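Local coordinates for protein NAD(P)H-hydrate epimerase (Saccharomyces cerevisiae, PDB 1JZT) that epimerizes the S and R forms of hydrated NAD(P)H, a step in the repair of this damaged nucleotide, at residues K129-F143 / I166-V180. Residues are numbered along the deposited sequence; the frame is centred on the assembly and turned at random.
Sequences KPEKTLCIVDAIFGF and IIPIVSVDVPTGWDV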
loop_
_atom_site.group_PDB
_atom_site.type_symbol
_atom_site.label_atom_id
_atom_site.label_comp_id
_atom_site.label_asym_id
_atom_site.label_seq_id
_atom_site.Cartn_x
_atom_site.Cartn_y
_atom_site.Cartn_z
ATOM N N LYS A 129 9.800 16.845 -0.218
ATOM C CA LYS A 129 11.178 17.323 -0.262
ATOM C C LYS A 129 12.085 16.241 0.311
ATOM O O LYS A 129 11.808 15.687 1.375
ATOM C CB LYS A 129 11.330 18.605 0.555
ATOM C CG LYS A 129 10.513 19.770 0.035
ATOM C CD LYS A 129 10.643 20.984 0.940
ATOM C CE LYS A 129 9.746 22.117 0.461
ATOM N NZ LYS A 129 9.732 23.263 1.413
ATOM N N PRO A 130 13.185 15.931 -0.389
ATOM C CA PRO A 130 14.161 14.914 0.013
ATOM C C PRO A 130 14.651 14.984 1.459
ATOM O O PRO A 130 14.719 13.967 2.148
ATOM C CB PRO A 130 15.297 15.116 -0.987
ATOM C CG PRO A 130 14.582 15.582 -2.211
ATOM C CD PRO A 130 13.580 16.563 -1.662
ATOM N N GLU A 131 14.998 16.180 1.918
ATOM C CA GLU A 131 15.508 16.338 3.276
ATOM C C GLU A 131 14.481 16.158 4.389
ATOM O O GLU A 131 14.837 16.159 5.565
ATOM C CB GLU A 131 16.198 17.702 3.430
ATOM C CG GLU A 131 15.478 18.869 2.769
ATOM C CD GLU A 131 15.608 18.858 1.249
ATOM O OE1 GLU A 131 16.755 18.863 0.744
ATOM O OE2 GLU A 131 14.564 18.850 0.559
ATOM N N LYS A 132 13.214 15.987 4.031
ATOM C CA LYS A 132 12.189 15.826 5.049
ATOM C C LYS A 132 11.512 14.460 5.053
ATOM O O LYS A 132 10.974 14.027 6.073
ATOM C CB LYS A 132 11.126 16.917 4.892
ATOM C CG LYS A 132 10.175 17.010 6.073
ATOM C CD LYS A 132 9.527 18.382 6.172
ATOM C CE LYS A 132 8.789 18.541 7.495
ATOM N NZ LYS A 132 8.142 19.880 7.622
ATOM N N THR A 133 11.556 13.779 3.914
ATOM C CA THR A 133 10.896 12.488 3.775
ATOM C C THR A 133 11.813 11.343 3.358
ATOM O O THR A 133 12.581 11.467 2.406
ATOM C CB THR A 133 9.758 12.614 2.757
ATOM O OG1 THR A 133 8.770 13.510 3.279
ATOM C CG2 THR A 133 9.133 11.256 2.468
ATOM N N LEU A 134 11.716 10.228 4.080
ATOM C CA LEU A 134 12.509 9.027 3.812
ATOM C C LEU A 134 11.939 8.279 2.612
ATOM O O LEU A 134 12.675 7.854 1.721
ATOM C CB LEU A 134 12.487 8.110 5.037
ATOM C CG LEU A 134 12.953 6.667 4.839
ATOM C CD1 LEU A 134 14.454 6.615 4.535
ATOM C CD2 LEU A 134 12.639 5.876 6.098
ATOM N N CYS A 135 10.624 8.097 2.612
ATOM C CA CYS A 135 9.948 7.418 1.516
ATOM C C CYS A 135 8.474 7.776 1.569
ATOM O O CYS A 135 7.973 8.266 2.589
ATOM C CB CYS A 135 10.107 5.898 1.619
ATOM S SG CYS A 135 9.147 5.127 2.957
ATOM N N ILE A 136 7.786 7.530 0.462
ATOM C CA ILE A 136 6.374 7.833 0.351
ATOM C C ILE A 136 5.589 6.549 0.148
ATOM O O ILE A 136 5.974 5.695 -0.650
ATOM C CB ILE A 136 6.114 8.771 -0.843
ATOM C CG1 ILE A 136 6.906 10.065 -0.658
ATOM C CG2 ILE A 136 4.613 9.061 -0.967
ATOM C CD1 ILE A 136 7.051 10.882 -1.936
ATOM N N VAL A 137 4.505 6.399 0.895
ATOM C CA VAL A 137 3.664 5.226 0.747
ATOM C C VAL A 137 2.447 5.630 -0.065
ATOM O O VAL A 137 1.642 6.480 0.353
ATOM C CB VAL A 137 3.173 4.671 2.098
ATOM C CG1 VAL A 137 2.243 3.483 1.853
ATOM C CG2 VAL A 137 4.354 4.253 2.950
ATOM N N ASP A 138 2.326 5.001 -1.227
ATOM C CA ASP A 138 1.236 5.243 -2.157
ATOM C C ASP A 138 0.078 4.302 -1.864
ATOM O O ASP A 138 0.076 3.158 -2.306
ATOM C CB ASP A 138 1.730 5.031 -3.598
ATOM C CG ASP A 138 0.595 4.879 -4.592
ATOM O OD1 ASP A 138 -0.466 5.523 -4.400
ATOM O OD2 ASP A 138 0.760 4.115 -5.576
ATOM N N ALA A 139 -0.896 4.790 -1.107
ATOM C CA ALA A 139 -2.072 4.004 -0.769
ATOM C C ALA A 139 -3.311 4.739 -1.289
ATOM O O ALA A 139 -4.350 4.785 -0.621
ATOM C CB ALA A 139 -2.164 3.820 0.754
ATOM N N ILE A 140 -3.201 5.323 -2.479
ATOM C CA ILE A 140 -4.322 6.063 -3.060
ATOM C C ILE A 140 -5.431 5.142 -3.561
ATOM O O ILE A 140 -6.511 5.104 -2.968
ATOM C CB ILE A 140 -3.867 6.998 -4.223
ATOM C CG1 ILE A 140 -3.082 8.187 -3.671
ATOM C CG2 ILE A 140 -5.077 7.595 -4.934
ATOM C CD1 ILE A 140 -1.804 7.831 -3.012
ATOM N N PHE A 141 -5.176 4.411 -4.645
ATOM C CA PHE A 141 -6.175 3.490 -5.193
ATOM C C PHE A 141 -5.648 2.075 -5.368
ATOM O O PHE A 141 -4.496 1.876 -5.751
ATOM C CB PHE A 141 -6.711 3.998 -6.540
ATOM C CG PHE A 141 -7.571 5.217 -6.429
ATOM C CD1 PHE A 141 -8.676 5.228 -5.582
ATOM C CD2 PHE A 141 -7.272 6.362 -7.157
ATOM C CE1 PHE A 141 -9.471 6.361 -5.461
ATOM C CE2 PHE A 141 -8.063 7.503 -7.043
ATOM C CZ PHE A 141 -9.161 7.502 -6.192
ATOM N N GLY A 142 -6.514 1.102 -5.092
ATOM C CA GLY A 142 -6.152 -0.297 -5.212
ATOM C C GLY A 142 -6.620 -0.973 -6.489
ATOM O O GLY A 142 -6.994 -0.309 -7.456
ATOM N N PHE A 143 -6.625 -2.303 -6.489
ATOM C CA PHE A 143 -7.011 -3.068 -7.674
ATOM C C PHE A 143 -8.402 -2.769 -8.237
ATOM O O PHE A 143 -8.726 -3.196 -9.346
ATOM C CB PHE A 143 -6.857 -4.573 -7.396
ATOM C CG PHE A 143 -7.939 -5.158 -6.531
ATOM C CD1 PHE A 143 -9.176 -5.496 -7.070
ATOM C CD2 PHE A 143 -7.714 -5.382 -5.176
ATOM C CE1 PHE A 143 -10.175 -6.055 -6.272
ATOM C CE2 PHE A 143 -8.702 -5.938 -4.366
ATOM C CZ PHE A 143 -9.937 -6.276 -4.915
ATOM N N ILE A 166 13.697 10.798 -6.970
ATOM C CA ILE A 166 14.569 11.253 -5.897
ATOM C C ILE A 166 14.086 10.669 -4.568
ATOM O O ILE A 166 14.893 10.248 -3.738
ATOM C CB ILE A 166 14.622 12.808 -5.812
ATOM C CG1 ILE A 166 15.273 13.242 -4.492
ATOM C CG2 ILE A 166 13.235 13.399 -5.920
ATOM C CD1 ILE A 166 16.670 12.682 -4.274
ATOM N N ILE A 167 12.768 10.641 -4.379
ATOM C CA ILE A 167 12.154 10.092 -3.163
ATOM C C ILE A 167 11.486 8.757 -3.533
ATOM O O ILE A 167 10.622 8.709 -4.413
ATOM C CB ILE A 167 11.074 11.052 -2.598
ATOM C CG1 ILE A 167 11.645 12.460 -2.441
ATOM C CG2 ILE A 167 10.556 10.541 -1.252
ATOM C CD1 ILE A 167 12.895 12.520 -1.601
ATOM N N PRO A 168 11.869 7.660 -2.862
ATOM C CA PRO A 168 11.289 6.347 -3.157
ATOM C C PRO A 168 9.815 6.217 -2.796
ATOM O O PRO A 168 9.398 6.601 -1.702
ATOM C CB PRO A 168 12.161 5.398 -2.343
ATOM C CG PRO A 168 12.500 6.228 -1.140
ATOM C CD PRO A 168 12.853 7.559 -1.769
ATOM N N ILE A 169 9.032 5.671 -3.720
ATOM C CA ILE A 169 7.604 5.465 -3.492
ATOM C C ILE A 169 7.331 3.974 -3.281
ATOM O O ILE A 169 7.816 3.129 -4.040
ATOM C CB ILE A 169 6.751 5.955 -4.694
ATOM C CG1 ILE A 169 6.819 7.480 -4.802
ATOM C CG2 ILE A 169 5.309 5.498 -4.526
ATOM C CD1 ILE A 169 6.146 8.036 -6.057
ATOM N N VAL A 170 6.567 3.668 -2.236
ATOM C CA VAL A 170 6.189 2.295 -1.908
ATOM C C VAL A 170 4.698 2.185 -2.225
ATOM O O VAL A 170 3.872 2.749 -1.498
ATOM C CB VAL A 170 6.384 2.002 -0.396
ATOM C CG1 VAL A 170 5.946 0.575 -0.075
ATOM C CG2 VAL A 170 7.851 2.223 -0.001
ATOM N N SER A 171 4.352 1.472 -3.299
ATOM C CA SER A 171 2.951 1.335 -3.705
ATOM C C SER A 171 2.240 0.155 -3.072
ATOM O O SER A 171 2.738 -0.970 -3.099
ATOM C CB SER A 171 2.835 1.220 -5.233
ATOM O OG SER A 171 3.105 2.455 -5.866
ATOM N N VAL A 172 1.059 0.424 -2.519
ATOM C CA VAL A 172 0.251 -0.598 -1.872
ATOM C C VAL A 172 -0.642 -1.311 -2.886
ATOM O O VAL A 172 -1.492 -0.693 -3.537
ATOM C CB VAL A 172 -0.643 0.011 -0.768
ATOM C CG1 VAL A 172 -1.397 -1.096 -0.049
ATOM C CG2 VAL A 172 0.215 0.796 0.215
ATOM N N ASP A 173 -0.424 -2.617 -2.992
ATOM C CA ASP A 173 -1.154 -3.513 -3.878
ATOM C C ASP A 173 -0.814 -3.330 -5.360
ATOM O O ASP A 173 -0.312 -4.256 -6.003
ATOM C CB ASP A 173 -2.661 -3.376 -3.662
ATOM C CG ASP A 173 -3.422 -4.539 -4.254
ATOM O OD1 ASP A 173 -2.899 -5.672 -4.174
ATOM O OD2 ASP A 173 -4.535 -4.329 -4.781
ATOM N N VAL A 174 -1.105 -2.148 -5.891
ATOM C CA VAL A 174 -0.818 -1.802 -7.281
ATOM C C VAL A 174 -0.428 -0.326 -7.345
ATOM O O VAL A 174 -0.830 0.468 -6.495
ATOM C CB VAL A 174 -2.047 -2.031 -8.217
ATOM C CG1 VAL A 174 -2.339 -3.509 -8.350
ATOM C CG2 VAL A 174 -3.269 -1.293 -7.679
ATOM N N PRO A 175 0.384 0.060 -8.345
ATOM C CA PRO A 175 0.799 1.462 -8.479
ATOM C C PRO A 175 -0.423 2.291 -8.864
ATOM O O PRO A 175 -1.092 1.988 -9.851
ATOM C CB PRO A 175 1.836 1.414 -9.605
ATOM C CG PRO A 175 2.382 0.008 -9.516
ATOM C CD PRO A 175 1.130 -0.800 -9.279
ATOM N N THR A 176 -0.726 3.322 -8.085
ATOM C CA THR A 176 -1.888 4.154 -8.374
ATOM C C THR A 176 -1.787 4.770 -9.771
ATOM O O THR A 176 -0.745 5.301 -10.150
ATOM C CB THR A 176 -2.034 5.259 -7.310
ATOM O OG1 THR A 176 -2.285 4.653 -6.034
ATOM C CG2 THR A 176 -3.180 6.196 -7.657
ATOM N N GLY A 177 -2.862 4.676 -10.546
ATOM C CA GLY A 177 -2.841 5.244 -11.884
ATOM C C GLY A 177 -2.511 4.242 -12.974
ATOM O O GLY A 177 -2.694 4.531 -14.161
ATOM N N TRP A 178 -2.009 3.071 -12.589
ATOM C CA TRP A 178 -1.682 2.024 -13.562
ATOM C C TRP A 178 -2.948 1.245 -13.890
ATOM O O TRP A 178 -3.869 1.168 -13.072
ATOM C CB TRP A 178 -0.652 1.040 -12.987
ATOM C CG TRP A 178 0.773 1.513 -12.989
ATOM C CD1 TRP A 178 1.214 2.804 -12.949
ATOM C CD2 TRP A 178 1.947 0.684 -12.964
ATOM N NE1 TRP A 178 2.592 2.831 -12.899
ATOM C CE2 TRP A 178 3.066 1.546 -12.908
ATOM C CE3 TRP A 178 2.162 -0.705 -12.985
ATOM C CZ2 TRP A 178 4.387 1.069 -12.870
ATOM C CZ3 TRP A 178 3.480 -1.183 -12.946
ATOM C CH2 TRP A 178 4.574 -0.291 -12.890
ATOM N N ASP A 179 -3.004 0.672 -15.088
ATOM C CA ASP A 179 -4.156 -0.140 -15.441
ATOM C C ASP A 179 -3.886 -1.451 -14.711
ATOM O O ASP A 179 -2.901 -2.130 -14.992
ATOM C CB ASP A 179 -4.225 -0.367 -16.951
ATOM C CG ASP A 179 -5.475 -1.116 -17.363
ATOM O OD1 ASP A 179 -5.635 -2.280 -16.944
ATOM O OD2 ASP A 179 -6.306 -0.537 -18.093
ATOM N N VAL A 180 -4.752 -1.788 -13.760
ATOM C CA VAL A 180 -4.587 -2.990 -12.947
ATOM C C VAL A 180 -4.273 -4.252 -13.738
ATOM O O VAL A 180 -3.544 -5.113 -13.256
ATOM C CB VAL A 180 -5.843 -3.253 -12.074
ATOM C CG1 VAL A 180 -5.614 -4.466 -11.176
ATOM C CG2 VAL A 180 -6.163 -2.022 -11.230
HETATM O O HOH W 1 -1.738 2.329 -4.430
HETATM O O HOH W 2 -6.298 -3.083 -3.374
#
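The carboxylate of Asp138 fits into a polar hollow formed by Ser171 and Thr176. CG anti to the backbone N (chi1 164°) carries it there; chi2 of 34° turns OD1 to Thr176 and OD2 to Ser171. Asp138 OD1 takes the hydroxyl of Thr176 on its syn lone pair, OG1 to OD1 2.6 Å. Asp138 OD2 is gripped twice: Thr176 N reaches its syn side at 3.0 Å, and Ser171 OG reaches its anti side at 2.9 Å. Thr176 OG1 in turn accepts a nearly straight hydrogen bond from Phe141 N, 3.2 Å (178°). The methyl CG2 of Thr176 fills the notch beside Ile140 CB and CG2, 3.6 Å from each. With an alanine at Asp138, Thr176 N and the hydroxyls of Ser171 and Thr176 would probably lose their acceptor, leaving the Thr176 turn freer to move. Strands 135-139 and 169-172 run side by side and parallel in the central mixed sheet. They are joined through helix 153-163 as a beta-alpha-beta crossover of a Rossmann-like fold. Four backbone bonds link them, from Ile136 N to Pro168 O through to Val172 N to Asp138 O. Ile167 CG2 lies against Ile136 CD1 at 3.6 Å, the two side chains crossing at about a right angle. Ile169 CG2 packs against Asp138 CB. Val137 and Val170 point to the face opposite Ile136 and Asp138, and Val137 CG1 meets Val172 CG2 at 3.7 Å. Water 1 bonds Asp138 O, Val174 O and Thr176 OG1; Asp138, Thr176 and Asn70 probably bind potassium. Beyond the strands, Val174 CG2 nestles against the backbone of Gly142 and Phe143. Asp173 OD2 lies in plane at the ring edge of Phe143, and water 2 bridges it to Phe143 N. Asp173 OD1 pairs with Lys202. Gly142, Phe143 and Asp173 probably line the NADPHX site.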